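Putative dimetal phosphatase (PDB 2NXF) probably hydrolyses ADP-ribose and CDP-alcohols such as CDP-choline and CDP-glycerol, as a dinuclear metal-dependent phosphatase of the calcineurin-like phosphoesterase superfamily. Local coordinates at residues D125-D129 with D130-Y134. Sequence-based numbering, arbitrary orientation. Where two conformers were deposited one is given.
Sequences DLIGD and DIYAY
Asp130 N closes the turn on Ile127 O over 2.9 Å, the donor lying well above the carbonyl plane rather than on a lone pair. The Asp130 backbone takes positive phi and psi (59°/39°), which reverses the chain after the 3-10 turn at 127-128. At Ile131 the chain turns back alongside Leu126: Ile131 N donates to Leu126 O at 3.1 Å, and since Asp129 N reaches that oxygen from the opposite face of its plane, two donors grip it. Ile131 and Leu126 lie side by side and point the same way, CB to CB 3.7 Å, with Ile131 CG2 beside Leu126 CD1. Ile131 CG1, anti to its carbonyl carbon (chi1 -59°), runs past Asp129 O. An alanine here would keep the CB contact but would probably leave Leu126 CD1 without its CG2 neighbour and open a gap near Gln205 of helix 203-219. The two segments form the loop of a beta hairpin, eight residues between strands 124-125 and 134-139, at the edge of the mixed sheet that carries strand 222-227 of the metallophosphoesterase fold. Tyr132, centre of an inverse gamma turn, swings its ring beside Ile127, whose CD1 meets Tyr132 CD1 obliquely at 3.6 Å; the ring also stacks with Trp94, and its hydroxyl is hydrogen-bonded to His92 O and to Ser114. Ala133 O receives Leu126 N at 2.9 Å, nearly head-on, and Ala133 CB touches Leu126 CD1; both side chains rest on Trp208. Asp125, whose OD1 accepts Ile127 N at 2.9 Å through its anti lone pair in an Asx turn that bends the chain into the 3-10 segment, forms an antiparallel non-hydrogen-bonded pair with Tyr134, CB to CB 3.5 Å; the Tyr134 hydroxyl is bonded to His91 and Ser114.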
loop_
_atom_site.group_PDB
_atom_site.type_symbol
_atom_site.label_atom_id
_atom_site.label_comp_id
_atom_site.label_asym_id
_atom_site.label_seq_id
_atom_site.Cartn_x
_atom_site.Cartn_y
_atom_site.Cartn_z
ATOM N N ASP A 125 -13.804 9.564 -6.366
ATOM C CA ASP A 125 -13.343 8.184 -6.320
ATOM C C ASP A 125 -13.645 7.507 -7.645
ATOM O O ASP A 125 -14.433 8.022 -8.451
ATOM C CB ASP A 125 -13.988 7.424 -5.139
ATOM C CG ASP A 125 -15.487 7.202 -5.317
ATOM O OD1 ASP A 125 -15.890 6.431 -6.212
ATOM O OD2 ASP A 125 -16.281 7.806 -4.556
ATOM N N LEU A 126 -13.052 6.338 -7.845
ATOM C CA LEU A 126 -13.240 5.588 -9.082
ATOM C C LEU A 126 -14.059 4.308 -8.895
ATOM O O LEU A 126 -14.030 3.421 -9.754
ATOM C CB LEU A 126 -11.885 5.247 -9.678
ATOM C CG LEU A 126 -10.998 6.456 -10.002
ATOM C CD1 LEU A 126 -9.734 5.990 -10.696
ATOM C CD2 LEU A 126 -11.732 7.461 -10.885
ATOM N N ILE A 127 -14.776 4.214 -7.779
ATOM C CA ILE A 127 -15.545 2.994 -7.460
ATOM C C ILE A 127 -16.561 2.675 -8.561
ATOM O O ILE A 127 -16.759 1.509 -8.930
ATOM C CB ILE A 127 -16.294 3.110 -6.095
ATOM C CG1 ILE A 127 -15.330 3.372 -4.930
ATOM C CG2 ILE A 127 -17.114 1.849 -5.802
ATOM C CD1 ILE A 127 -14.228 2.432 -4.829
ATOM N N GLY A 128 -17.188 3.725 -9.101
ATOM C CA GLY A 128 -18.203 3.562 -10.158
ATOM C C GLY A 128 -17.605 3.000 -11.442
ATOM O O GLY A 128 -18.330 2.474 -12.302
ATOM N N ASP A 129 -16.286 3.118 -11.552
ATOM C CA ASP A 129 -15.500 2.624 -12.676
ATOM C C ASP A 129 -14.816 1.290 -12.358
ATOM O O ASP A 129 -13.949 0.840 -13.118
ATOM C CB ASP A 129 -14.443 3.674 -13.039
ATOM C CG ASP A 129 -15.062 5.048 -13.299
ATOM O OD1 ASP A 129 -15.851 5.148 -14.256
ATOM O OD2 ASP A 129 -14.786 6.001 -12.533
ATOM N N ASP A 130 -15.209 0.671 -11.240
ATOM C CA ASP A 130 -14.613 -0.602 -10.768
ATOM C C ASP A 130 -13.096 -0.507 -10.513
ATOM O O ASP A 130 -12.347 -1.439 -10.807
ATOM C CB ASP A 130 -14.976 -1.762 -11.723
ATOM C CG ASP A 130 -14.839 -3.147 -11.078
ATOM O OD1 ASP A 130 -14.786 -3.267 -9.827
ATOM O OD2 ASP A 130 -14.804 -4.127 -11.847
ATOM N N ILE A 131 -12.658 0.626 -9.955
ATOM C CA ILE A 131 -11.257 0.815 -9.539
ATOM C C ILE A 131 -11.326 1.331 -8.106
ATOM O O ILE A 131 -12.069 2.268 -7.822
ATOM C CB ILE A 131 -10.520 1.850 -10.455
ATOM C CG1 ILE A 131 -10.557 1.368 -11.919
ATOM C CG2 ILE A 131 -9.065 2.080 -10.007
ATOM C CD1 ILE A 131 -10.213 2.502 -12.942
ATOM N N TYR A 132 -10.568 0.702 -7.204
ATOM C CA TYR A 132 -10.630 1.080 -5.796
ATOM C C TYR A 132 -9.564 2.145 -5.531
ATOM O O TYR A 132 -8.462 1.863 -5.050
ATOM C CB TYR A 132 -10.446 -0.146 -4.880
ATOM C CG TYR A 132 -10.501 0.252 -3.427
ATOM C CD1 TYR A 132 -11.684 0.726 -2.858
ATOM C CD2 TYR A 132 -9.353 0.149 -2.617
ATOM C CE1 TYR A 132 -11.727 1.144 -1.508
ATOM C CE2 TYR A 132 -9.389 0.534 -1.275
ATOM C CZ TYR A 132 -10.560 1.022 -0.730
ATOM O OH TYR A 132 -10.600 1.414 0.586
ATOM N N ALA A 133 -9.909 3.376 -5.888
ATOM C CA ALA A 133 -9.030 4.514 -5.723
ATOM C C ALA A 133 -9.894 5.690 -5.363
ATOM O O ALA A 133 -11.021 5.852 -5.888
ATOM C CB ALA A 133 -8.289 4.805 -7.026
ATOM N N TYR A 134 -9.365 6.530 -4.481
ATOM C CA TYR A 134 -10.122 7.707 -4.050
ATOM C C TYR A 134 -9.206 8.754 -3.488
ATOM O O TYR A 134 -8.053 8.468 -3.199
ATOM C CB TYR A 134 -11.213 7.341 -3.049
ATOM C CG TYR A 134 -10.767 6.798 -1.689
ATOM C CD1 TYR A 134 -10.727 7.642 -0.568
ATOM C CD2 TYR A 134 -10.444 5.440 -1.513
ATOM C CE1 TYR A 134 -10.380 7.168 0.694
ATOM C CE2 TYR A 134 -10.084 4.958 -0.231
ATOM C CZ TYR A 134 -10.054 5.829 0.853
ATOM O OH TYR A 134 -9.724 5.372 2.124
#